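Local coordinates for protein glucose-1-phosphate thymidylyltransferase (Bacillus anthracis, PDB 4ECM) that probably catalyses the transfer of a thymidylyl group from dTTP to glucose-1-phosphate, giving dTDP-glucose and pyrophosphate, a step toward dTDP-L-rhamnose, at residues V155-V160 / S188-T193; G131-S136 / T193-Y198. All coordinates share one frame; numbering follows the deposited sequence.

Contact 1. Residues V155-V160 / S188-T193; sequences VLLQSV and SSYAVT. With DAU (2'deoxy-thymidine-5'-diphospho-alpha-D-glucose), chain B.
Leu156 O is gripped twice by Thr193: the hydroxyl OG1 donates to it at 2.7 Å and the backbone N at 3.0 Å. The two donors come from different directions, the amide nearly in line with the carbonyl bond and the hydroxyl from above the carbonyl plane, 38° out of it. OG1 gets there because it is tucked between its own backbone N and carbonyl carbon (chi1 66°), which also turns CG2 toward Gln158 CG. This is one end of an antiparallel ladder between strands 155-159 and 190-193 in the mixed sheet of the nucleotidyltransferase fold, their axes at 141°. Gln158 and Ala191 form its hydrogen-bonded pair, with N to O bonds both ways; Leu157 with Val192 and Ser159 with Tyr190 are the non-hydrogen-bonded pairs on either side. Beyond them Val160 N still donates to Ser189 O, 2.9 Å away and in the carbonyl plane, so the pairing outlasts the strand. On the face carrying Leu157 and Val192, Leu157 CD2 lies 3.7 Å from Val192 CG2, while Val192 CG1 reaches the other way, to Val155 CB. Past the end of the strand, Val160 CG2 rests against Ala191 CB. At the more open end one water links Ser159 OG and Ser189 OG, and its oxygen sits over the centre of the Tyr190 ring. Val192 is the ligand-pocket residue of this ladder: its backbone O accepts a hydrogen bond from O4 of the dTDP-glucose at 2.7 Å.

Contact 2. Residues G131-S136 / T193-Y198; sequences GDNIFS and TGIYLY. With DAU (2'deoxy-thymidine-5'-diphospho-alpha-D-glucose), chain B.
The backbones of 131-136 and 193-198 stay apart, nearest at Asn133 and Gly194 with CA atoms 6.2 Å from each other, and the chain turns a corner at Gly194 between two runs of strand. Asn133 and the Phe135 ring bridge the gap, beside the glucose of the bound dTDP-glucose in the nucleotidyltransferase ligand pocket. Asn133 does most of this work, because its amide is used from both ends. OD1 accepts from Gly194 N at 2.8 Å; that donor stands above the carbonyl plane, 38° out of it, and the bond is bent to 141° at the hydrogen. Trp241 NE1 from strand 241-243 is a second donor to the same oxygen. ND2 donates to Asp132 OD1 at 3.0 Å, with the carboxylate oxygen in the amide plane, and to O6 of the glucose at 3.2 Å. With partners on both oxygen and nitrogen, the rotation of the amide is well defined, and its N-H side faces the sugar. Asp132 OD2 forms a salt bridge with Lys47, which links Asn133, through Asp132, to a residue of the pyrophosphate pocket. The backbone N of Asp132 makes only a weak hydrogen bond to O3' of the deoxyribose. Farther from the ligand the contact becomes apolar, where the side chains of Phe135 and Ile195 point at each other across the gap. Ile195 CD1 reaches back toward the asparagine, 3.8 Å from Asn133 OD1, while CG1 of the same isoleucine meets Phe135 CE2, also at 3.8 Å.

Thr193 belongs to both contacts, as the last residue of 188-193 and the first of 193-198; the chain turns a corner at Gly194, just after it, and residues of 153-159 are touched from both sides of that corner. The centres of contacts 1 and 2 lie about 11 Å apart. They also meet directly, through Leu156 CD1 and Ile195 CG2 at 3.8 Å. Both reach the glucose of the bound dTDP-glucose, at different hydroxyls: contact 1 takes O4 through a backbone carbonyl, and contact 2 donates to O6 from a side-chain amide. Contact 2 is also the one near the second ligand, with the Asn133 side chain about 9 Å from pyrophosphate.

Contact 1. Residues V155-V160 / S188-T193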
ATOM      1  N   VAL A 155     -10.182 -33.458  14.765  1.00 21.34           N
ATOM      2  CA  VAL A 155     -11.049 -32.293  14.621  1.00 21.40           C
ATOM      3  C   VAL A 155     -11.549 -31.937  16.011  1.00 22.25           C
ATOM      4  O   VAL A 155     -11.614 -32.813  16.905  1.00 22.01           O
ATOM      5  CB  VAL A 155     -12.230 -32.546  13.646  1.00 21.84           C
ATOM      6  CG1 VAL A 155     -11.702 -32.745  12.230  1.00 21.16           C
ATOM      7  CG2 VAL A 155     -13.080 -33.749  14.091  1.00 22.26           C
ATOM      8  N   LEU A 156     -11.857 -30.654  16.201  1.00 21.50           N
ATOM      9  CA  LEU A 156     -12.319 -30.125  17.482  1.00 21.78           C
ATOM     10  C   LEU A 156     -13.747 -29.642  17.299  1.00 22.55           C
ATOM     11  O   LEU A 156     -14.030 -28.865  16.383  1.00 21.93           O
ATOM     12  CB  LEU A 156     -11.421 -28.983  17.945  1.00 21.47           C
ATOM     13  CG  LEU A 156      -9.924 -29.311  18.023  1.00 26.19           C
ATOM     14  CD1 LEU A 156      -9.124 -28.119  18.606  1.00 23.68           C
ATOM     15  CD2 LEU A 156      -9.669 -30.587  18.832  1.00 23.92           C
ATOM     16  N   LEU A 157     -14.636 -30.092  18.183  1.00 23.73           N
ATOM     17  CA  LEU A 157     -16.070 -29.819  18.068  1.00 24.03           C
ATOM     18  C   LEU A 157     -16.612 -28.823  19.085  1.00 24.52           C
ATOM     19  O   LEU A 157     -16.112 -28.713  20.211  1.00 25.48           O
ATOM     20  CB  LEU A 157     -16.871 -31.117  18.225  1.00 24.09           C
ATOM     21  CG  LEU A 157     -16.466 -32.325  17.364  1.00 26.57           C
ATOM     22  CD1 LEU A 157     -17.416 -33.507  17.638  1.00 25.19           C
ATOM     23  CD2 LEU A 157     -16.440 -31.954  15.890  1.00 22.48           C
ATOM     24  N   GLN A 158     -17.641 -28.098  18.652  1.00 23.61           N
ATOM     25  CA  GLN A 158     -18.361 -27.162  19.493  1.00 24.38           C
ATOM     26  C   GLN A 158     -19.840 -27.323  19.284  1.00 23.68           C
ATOM     27  O   GLN A 158     -20.314 -27.298  18.155  1.00 23.71           O
ATOM     28  CB  GLN A 158     -18.013 -25.721  19.160  1.00 25.03           C
ATOM     29  CG  GLN A 158     -16.890 -25.173  19.969  1.00 33.85           C
ATOM     30  CD  GLN A 158     -17.303 -24.817  21.404  1.00 35.64           C
ATOM     31  OE1 GLN A 158     -16.479 -24.791  22.294  1.00 43.29           O
ATOM     32  NE2 GLN A 158     -18.560 -24.523  21.602  1.00 40.88           N
ATOM     33  N   SER A 159     -20.570 -27.488  20.381  0.50 24.62           N
ATOM     34  CA  SER A 159     -22.017 -27.578  20.324  0.50 25.42           C
ATOM     35  C   SER A 159     -22.502 -26.153  20.102  0.50 25.09           C
ATOM     36  O   SER A 159     -22.097 -25.251  20.826  0.50 26.76           O
ATOM     37  CB  SER A 159     -22.577 -28.148  21.620  0.50 24.93           C
ATOM     38  OG  SER A 159     -23.984 -28.286  21.523  0.50 29.95           O
ATOM     39  N   VAL A 160     -23.318 -25.944  19.076  1.00 25.09           N
ATOM     40  CA  VAL A 160     -23.814 -24.604  18.741  1.00 25.43           C
ATOM     41  C   VAL A 160     -25.317 -24.545  18.522  1.00 27.50           C
ATOM     42  O   VAL A 160     -25.969 -25.569  18.286  1.00 26.32           O
ATOM     43  CB  VAL A 160     -23.122 -24.056  17.453  1.00 26.94           C
ATOM     44  CG1 VAL A 160     -21.579 -23.946  17.640  1.00 26.15           C
ATOM     45  CG2 VAL A 160     -23.451 -24.920  16.238  1.00 22.44           C
ATOM     46  N   SER A 188     -27.087 -33.120  14.078  1.00 27.27           N
ATOM     47  CA  SER A 188     -26.756 -32.791  15.457  1.00 25.62           C
ATOM     48  C   SER A 188     -26.438 -31.314  15.541  1.00 24.59           C
ATOM     49  O   SER A 188     -26.545 -30.609  14.549  1.00 22.06           O
ATOM     50  CB  SER A 188     -25.496 -33.557  15.876  1.00 25.62           C
ATOM     51  OG  SER A 188     -24.332 -32.956  15.296  1.00 23.49           O
ATOM     52  N   SER A 189     -26.010 -30.859  16.719  1.00 25.08           N
ATOM     53  CA  SER A 189     -25.571 -29.477  16.891  1.00 27.13           C
ATOM     54  C   SER A 189     -24.039 -29.390  17.103  1.00 26.03           C
ATOM     55  O   SER A 189     -23.520 -28.358  17.549  1.00 25.07           O
ATOM     56  CB  SER A 189     -26.332 -28.799  18.032  1.00 27.82           C
ATOM     57  OG  SER A 189     -26.093 -29.452  19.246  1.00 32.84           O
ATOM     58  N   TYR A 190     -23.326 -30.463  16.760  1.00 24.99           N
ATOM     59  CA  TYR A 190     -21.866 -30.479  16.876  1.00 25.02           C
ATOM     60  C   TYR A 190     -21.185 -29.865  15.658  1.00 24.11           C
ATOM     61  O   TYR A 190     -21.047 -30.523  14.639  1.00 25.37           O
ATOM     62  CB  TYR A 190     -21.336 -31.901  17.021  1.00 24.78           C
ATOM     63  CG  TYR A 190     -21.712 -32.608  18.308  1.00 27.03           C
ATOM     64  CD1 TYR A 190     -21.147 -32.240  19.534  1.00 29.97           C
ATOM     65  CD2 TYR A 190     -22.583 -33.694  18.288  1.00 32.93           C
ATOM     66  CE1 TYR A 190     -21.487 -32.927  20.729  1.00 33.65           C
ATOM     67  CE2 TYR A 190     -22.923 -34.382  19.458  1.00 34.87           C
ATOM     68  CZ  TYR A 190     -22.383 -34.002  20.672  1.00 36.68           C
ATOM     69  OH  TYR A 190     -22.743 -34.728  21.807  1.00 37.46           O
ATOM     70  N   ALA A 191     -20.766 -28.606  15.763  1.00 22.74           N
ATOM     71  CA  ALA A 191     -20.057 -27.946  14.680  1.00 21.63           C
ATOM     72  C   ALA A 191     -18.606 -28.384  14.666  1.00 21.09           C
ATOM     73  O   ALA A 191     -17.969 -28.457  15.717  1.00 20.63           O
ATOM     74  CB  ALA A 191     -20.131 -26.417  14.838  1.00 20.76           C
ATOM     75  N   VAL A 192     -18.083 -28.690  13.479  1.00 21.99           N
ATOM     76  CA  VAL A 192     -16.672 -29.045  13.326  1.00 20.36           C
ATOM     77  C   VAL A 192     -15.961 -27.708  13.105  1.00 20.73           C
ATOM     78  O   VAL A 192     -16.071 -27.088  12.038  1.00 20.63           O
ATOM     79  CB  VAL A 192     -16.436 -30.030  12.156  1.00 21.31           C
ATOM     80  CG1 VAL A 192     -14.943 -30.361  12.003  1.00 18.28           C
ATOM     81  CG2 VAL A 192     -17.225 -31.304  12.368  1.00 18.94           C
ATOM     82  N   THR A 193     -15.256 -27.257  14.133  1.00 20.42           N
ATOM     83  CA  THR A 193     -14.592 -25.966  14.096  1.00 20.70           C
ATOM     84  C   THR A 193     -13.457 -25.932  13.101  1.00 21.21           C
ATOM     85  O   THR A 193     -13.007 -26.971  12.625  1.00 19.10           O
ATOM     86  CB  THR A 193     -13.992 -25.601  15.448  1.00 20.95           C
ATOM     87  OG1 THR A 193     -12.936 -26.515  15.757  1.00 22.09           O
ATOM     88  CG2 THR A 193     -15.053 -25.635  16.533  1.00 20.56           C
TER
HETATM   89  O6  DAU B 301     -15.825 -21.571  10.946  1.00 29.54           O
HETATM   90  C6  DAU B 301     -15.933 -22.996  10.937  1.00 29.79           C
HETATM   91  C5  DAU B 301     -16.388 -23.467   9.563  1.00 29.00           C
HETATM   92  O5  DAU B 301     -15.459 -22.957   8.610  1.00 28.07           O
HETATM   93  C4  DAU B 301     -16.467 -24.995   9.484  1.00 28.91           C
HETATM   94  O4  DAU B 301     -17.457 -25.498  10.373  1.00 24.77           O
HETATM   95  C3  DAU B 301     -16.789 -25.484   8.074  1.00 26.95           C
HETATM   96  O3  DAU B 301     -16.722 -26.926   8.056  1.00 23.48           O
HETATM   97  C2  DAU B 301     -15.769 -24.870   7.108  1.00 27.75           C
HETATM   98  O2  DAU B 301     -16.083 -25.206   5.743  1.00 27.92           O
HETATM   99  C1  DAU B 301     -15.712 -23.355   7.257  1.00 28.85           C
HETATM  100  O1  DAU B 301     -16.943 -22.798   6.811  1.00 31.50           O
HETATM  101  P2  DAU B 301     -17.027 -21.261   6.324  1.00 34.76           P
HETATM  102  O3P DAU B 301     -17.014 -20.324   7.509  1.00 38.83           O
HETATM  103  O4P DAU B 301     -18.126 -21.194   5.302  1.00 29.34           O
HETATM  104  OPP DAU B 301     -15.601 -21.061   5.588  1.00 38.28           O
HETATM  105  P   DAU B 301     -15.164 -19.659   4.933  1.00 39.92           P
HETATM  106  O1P DAU B 301     -15.771 -18.530   5.730  1.00 46.25           O
HETATM  107  O2P DAU B 301     -15.381 -19.752   3.466  1.00 42.20           O
HETATM  108  O5' DAU B 301     -13.577 -19.623   5.219  1.00 43.44           O
HETATM  109  C5' DAU B 301     -13.118 -19.434   6.542  1.00 40.53           C
HETATM  110  C4' DAU B 301     -11.654 -19.005   6.641  1.00 38.69           C
HETATM  111  O4' DAU B 301     -10.780 -19.700   5.754  1.00 32.54           O
HETATM  112  C3' DAU B 301     -11.453 -17.521   6.421  1.00 37.76           C
HETATM  113  O3' DAU B 301     -10.750 -17.056   7.576  1.00 43.53           O
HETATM  114  C2' DAU B 301     -10.598 -17.397   5.183  1.00 37.01           C
HETATM  115  C1' DAU B 301     -10.015 -18.789   4.991  1.00 33.84           C
HETATM  116  N11 DAU B 301     -10.094 -19.342   3.628  1.00 32.61           N
HETATM  117  C61 DAU B 301     -11.374 -19.468   3.031  1.00 32.98           C
HETATM  118  C51 DAU B 301     -11.502 -19.651   1.669  1.00 36.09           C
HETATM  119  C5A DAU B 301     -12.868 -19.894   1.061  1.00 34.46           C
HETATM  120  C21 DAU B 301      -8.978 -19.191   2.782  1.00 29.24           C
HETATM  121  O21 DAU B 301      -7.777 -18.995   3.345  1.00 28.98           O
HETATM  122  N31 DAU B 301      -9.066 -19.370   1.441  1.00 35.32           N
HETATM  123  C41 DAU B 301     -10.268 -19.587   0.846  1.00 35.39           C
HETATM  124  O41 DAU B 301     -10.341 -19.742  -0.495  1.00 43.28           O
HETATM  125  O   HOH W   1     -11.953 -29.183  13.671  1.00 14.14           O
HETATM  126  O   HOH W   2     -23.998 -30.944  20.197  1.00 38.47           O
HETATM  127  O   HOH W   3     -26.082 -27.016  21.364  1.00 39.62           O

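Contact 2. Residues G131-S136 / T193-Y198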
ATOM      1  N   GLY A 131      -8.275 -18.395   9.992  1.00 18.71           N
ATOM      2  CA  GLY A 131      -8.027 -17.090  10.589  1.00 18.05           C
ATOM      3  C   GLY A 131      -9.168 -16.421  11.302  1.00 18.52           C
ATOM      4  O   GLY A 131      -8.939 -15.632  12.221  1.00 19.26           O
ATOM      5  N   ASP A 132     -10.400 -16.716  10.897  1.00 19.99           N
ATOM      6  CA  ASP A 132     -11.565 -16.070  11.520  1.00 20.47           C
ATOM      7  C   ASP A 132     -12.180 -16.875  12.665  1.00 20.27           C
ATOM      8  O   ASP A 132     -13.268 -16.548  13.103  1.00 19.76           O
ATOM      9  CB  ASP A 132     -12.628 -15.701  10.457  1.00 22.04           C
ATOM     10  CG  ASP A 132     -13.339 -16.925   9.849  1.00 23.57           C
ATOM     11  OD1 ASP A 132     -12.996 -18.063  10.207  1.00 25.18           O
ATOM     12  OD2 ASP A 132     -14.247 -16.729   9.005  1.00 27.46           O
ATOM     13  N   ASN A 133     -11.494 -17.933  13.128  1.00 19.80           N
ATOM     14  CA  ASN A 133     -11.956 -18.731  14.264  1.00 19.55           C
ATOM     15  C   ASN A 133     -11.318 -18.234  15.555  1.00 20.75           C
ATOM     16  O   ASN A 133     -10.085 -18.329  15.740  1.00 21.91           O
ATOM     17  CB  ASN A 133     -11.647 -20.221  14.081  1.00 20.91           C
ATOM     18  CG  ASN A 133     -12.694 -20.953  13.222  1.00 23.05           C
ATOM     19  OD1 ASN A 133     -13.131 -22.038  13.587  1.00 24.26           O
ATOM     20  ND2 ASN A 133     -13.119 -20.341  12.111  1.00 22.51           N
ATOM     21  N   ILE A 134     -12.153 -17.710  16.453  1.00 20.29           N
ATOM     22  CA  ILE A 134     -11.684 -17.150  17.720  1.00 19.65           C
ATOM     23  C   ILE A 134     -12.264 -17.994  18.833  1.00 20.60           C
ATOM     24  O   ILE A 134     -13.469 -18.246  18.857  1.00 21.03           O
ATOM     25  CB  ILE A 134     -12.126 -15.675  17.869  1.00 18.52           C
ATOM     26  CG1 ILE A 134     -11.811 -14.892  16.584  1.00 19.18           C
ATOM     27  CG2 ILE A 134     -11.523 -15.035  19.141  1.00 16.76           C
ATOM     28  CD1 ILE A 134     -10.321 -14.832  16.187  1.00 19.39           C
ATOM     29  N   PHE A 135     -11.409 -18.426  19.758  1.00 21.26           N
ATOM     30  CA  PHE A 135     -11.837 -19.316  20.828  1.00 20.81           C
ATOM     31  C   PHE A 135     -10.961 -19.200  22.067  1.00 22.18           C
ATOM     32  O   PHE A 135      -9.818 -18.745  21.978  1.00 20.64           O
ATOM     33  CB  PHE A 135     -11.841 -20.750  20.307  1.00 20.06           C
ATOM     34  CG  PHE A 135     -10.540 -21.185  19.740  1.00 20.50           C
ATOM     35  CD1 PHE A 135      -9.670 -21.961  20.480  1.00 21.78           C
ATOM     36  CD2 PHE A 135     -10.168 -20.816  18.454  1.00 20.05           C
ATOM     37  CE1 PHE A 135      -8.460 -22.356  19.954  1.00 21.22           C
ATOM     38  CE2 PHE A 135      -8.954 -21.191  17.937  1.00 19.63           C
ATOM     39  CZ  PHE A 135      -8.098 -21.967  18.680  1.00 18.50           C
ATOM     40  N   SER A 136     -11.494 -19.629  23.219  1.00 22.14           N
ATOM     41  CA  SER A 136     -10.767 -19.538  24.502  1.00 23.03           C
ATOM     42  C   SER A 136      -9.841 -20.711  24.862  1.00 23.80           C
ATOM     43  O   SER A 136      -8.863 -20.522  25.567  1.00 24.14           O
ATOM     44  CB  SER A 136     -11.746 -19.318  25.661  1.00 22.96           C
ATOM     45  OG  SER A 136     -12.676 -20.378  25.768  1.00 26.15           O
ATOM     46  N   THR A 193     -15.256 -27.257  14.133  1.00 20.42           N
ATOM     47  CA  THR A 193     -14.592 -25.966  14.096  1.00 20.70           C
ATOM     48  C   THR A 193     -13.457 -25.932  13.101  1.00 21.21           C
ATOM     49  O   THR A 193     -13.007 -26.971  12.625  1.00 19.10           O
ATOM     50  CB  THR A 193     -13.992 -25.601  15.448  1.00 20.95           C
ATOM     51  OG1 THR A 193     -12.936 -26.515  15.757  1.00 22.09           O
ATOM     52  CG2 THR A 193     -15.053 -25.635  16.533  1.00 20.56           C
ATOM     53  N   GLY A 194     -12.981 -24.711  12.831  1.00 20.80           N
ATOM     54  CA  GLY A 194     -11.893 -24.472  11.907  1.00 20.08           C
ATOM     55  C   GLY A 194     -10.498 -24.608  12.503  1.00 20.66           C
ATOM     56  O   GLY A 194      -9.616 -23.785  12.219  1.00 20.98           O
ATOM     57  N   ILE A 195     -10.305 -25.627  13.338  1.00 20.12           N
ATOM     58  CA  ILE A 195      -9.004 -25.931  13.916  1.00 20.59           C
ATOM     59  C   ILE A 195      -8.801 -27.389  13.602  1.00 21.15           C
ATOM     60  O   ILE A 195      -9.508 -28.237  14.142  1.00 23.09           O
ATOM     61  CB  ILE A 195      -8.923 -25.736  15.435  1.00 21.34           C
ATOM     62  CG1 ILE A 195      -9.305 -24.308  15.849  1.00 22.50           C
ATOM     63  CG2 ILE A 195      -7.488 -26.035  15.917  1.00 19.56           C
ATOM     64  CD1 ILE A 195     -10.766 -23.994  15.771  1.00 28.33           C
ATOM     65  N   TYR A 196      -7.864 -27.672  12.704  1.00 20.85           N
ATOM     66  CA  TYR A 196      -7.626 -29.021  12.219  1.00 21.14           C
ATOM     67  C   TYR A 196      -6.200 -29.496  12.505  1.00 21.81           C
ATOM     68  O   TYR A 196      -5.235 -28.738  12.362  1.00 20.97           O
ATOM     69  CB  TYR A 196      -7.861 -29.053  10.701  1.00 21.10           C
ATOM     70  CG  TYR A 196      -9.168 -28.424  10.284  1.00 20.33           C
ATOM     71  CD1 TYR A 196     -10.374 -29.076  10.490  1.00 21.10           C
ATOM     72  CD2 TYR A 196      -9.200 -27.180   9.683  1.00 21.06           C
ATOM     73  CE1 TYR A 196     -11.574 -28.493  10.120  1.00 21.62           C
ATOM     74  CE2 TYR A 196     -10.399 -26.595   9.302  1.00 22.32           C
ATOM     75  CZ  TYR A 196     -11.576 -27.252   9.523  1.00 20.28           C
ATOM     76  OH  TYR A 196     -12.762 -26.659   9.155  1.00 22.03           O
ATOM     77  N   LEU A 197      -6.071 -30.752  12.918  1.00 21.69           N
ATOM     78  CA  LEU A 197      -4.767 -31.325  13.154  1.00 21.77           C
ATOM     79  C   LEU A 197      -4.625 -32.464  12.160  1.00 22.15           C
ATOM     80  O   LEU A 197      -5.450 -33.388  12.163  1.00 22.76           O
ATOM     81  CB  LEU A 197      -4.583 -31.779  14.606  1.00 22.33           C
ATOM     82  CG  LEU A 197      -4.744 -30.682  15.682  1.00 22.02           C
ATOM     83  CD1 LEU A 197      -6.225 -30.459  16.031  1.00 18.26           C
ATOM     84  CD2 LEU A 197      -3.994 -31.008  16.939  1.00 18.98           C
ATOM     85  N   TYR A 198      -3.607 -32.374  11.292  1.00 22.35           N
ATOM     86  CA  TYR A 198      -3.375 -33.370  10.217  1.00 22.53           C
ATOM     87  C   TYR A 198      -1.949 -33.916  10.135  1.00 23.54           C
ATOM     88  O   TYR A 198      -0.990 -33.257  10.553  1.00 23.27           O
ATOM     89  CB  TYR A 198      -3.643 -32.760   8.835  1.00 22.08           C
ATOM     90  CG  TYR A 198      -5.047 -32.279   8.559  1.00 21.13           C
ATOM     91  CD1 TYR A 198      -6.127 -33.141   8.668  1.00 23.25           C
ATOM     92  CD2 TYR A 198      -5.283 -30.992   8.107  1.00 21.80           C
ATOM     93  CE1 TYR A 198      -7.416 -32.724   8.399  1.00 23.95           C
ATOM     94  CE2 TYR A 198      -6.590 -30.553   7.814  1.00 22.83           C
ATOM     95  CZ  TYR A 198      -7.650 -31.432   7.970  1.00 24.00           C
ATOM     96  OH  TYR A 198      -8.944 -31.041   7.699  1.00 22.91           O
TER
HETATM   97  O6  DAU B 301     -15.825 -21.571  10.946  1.00 29.54           O
HETATM   98  C6  DAU B 301     -15.933 -22.996  10.937  1.00 29.79           C
HETATM   99  C5  DAU B 301     -16.388 -23.467   9.563  1.00 29.00           C
HETATM  100  O5  DAU B 301     -15.459 -22.957   8.610  1.00 28.07           O
HETATM  101  C4  DAU B 301     -16.467 -24.995   9.484  1.00 28.91           C
HETATM  102  O4  DAU B 301     -17.457 -25.498  10.373  1.00 24.77           O
HETATM  103  C3  DAU B 301     -16.789 -25.484   8.074  1.00 26.95           C
HETATM  104  O3  DAU B 301     -16.722 -26.926   8.056  1.00 23.48           O
HETATM  105  C2  DAU B 301     -15.769 -24.870   7.108  1.00 27.75           C
HETATM  106  O2  DAU B 301     -16.083 -25.206   5.743  1.00 27.92           O
HETATM  107  C1  DAU B 301     -15.712 -23.355   7.257  1.00 28.85           C
HETATM  108  O1  DAU B 301     -16.943 -22.798   6.811  1.00 31.50           O
HETATM  109  P2  DAU B 301     -17.027 -21.261   6.324  1.00 34.76           P
HETATM  110  O3P DAU B 301     -17.014 -20.324   7.509  1.00 38.83           O
HETATM  111  O4P DAU B 301     -18.126 -21.194   5.302  1.00 29.34           O
HETATM  112  OPP DAU B 301     -15.601 -21.061   5.588  1.00 38.28           O
HETATM  113  P   DAU B 301     -15.164 -19.659   4.933  1.00 39.92           P
HETATM  114  O1P DAU B 301     -15.771 -18.530   5.730  1.00 46.25           O
HETATM  115  O2P DAU B 301     -15.381 -19.752   3.466  1.00 42.20           O
HETATM  116  O5' DAU B 301     -13.577 -19.623   5.219  1.00 43.44           O
HETATM  117  C5' DAU B 301     -13.118 -19.434   6.542  1.00 40.53           C
HETATM  118  C4' DAU B 301     -11.654 -19.005   6.641  1.00 38.69           C
HETATM  119  O4' DAU B 301     -10.780 -19.700   5.754  1.00 32.54           O
HETATM  120  C3' DAU B 301     -11.453 -17.521   6.421  1.00 37.76           C
HETATM  121  O3' DAU B 301     -10.750 -17.056   7.576  1.00 43.53           O
HETATM  122  C2' DAU B 301     -10.598 -17.397   5.183  1.00 37.01           C
HETATM  123  C1' DAU B 301     -10.015 -18.789   4.991  1.00 33.84           C
HETATM  124  N11 DAU B 301     -10.094 -19.342   3.628  1.00 32.61           N
HETATM  125  C61 DAU B 301     -11.374 -19.468   3.031  1.00 32.98           C
HETATM  126  C51 DAU B 301     -11.502 -19.651   1.669  1.00 36.09           C
HETATM  127  C5A DAU B 301     -12.868 -19.894   1.061  1.00 34.46           C
HETATM  128  C21 DAU B 301      -8.978 -19.191   2.782  1.00 29.24           C
HETATM  129  O21 DAU B 301      -7.777 -18.995   3.345  1.00 28.98           O
HETATM  130  N31 DAU B 301      -9.066 -19.370   1.441  1.00 35.32           N
HETATM  131  C41 DAU B 301     -10.268 -19.587   0.846  1.00 35.39           C
HETATM  132  O41 DAU B 301     -10.341 -19.742  -0.495  1.00 43.28           O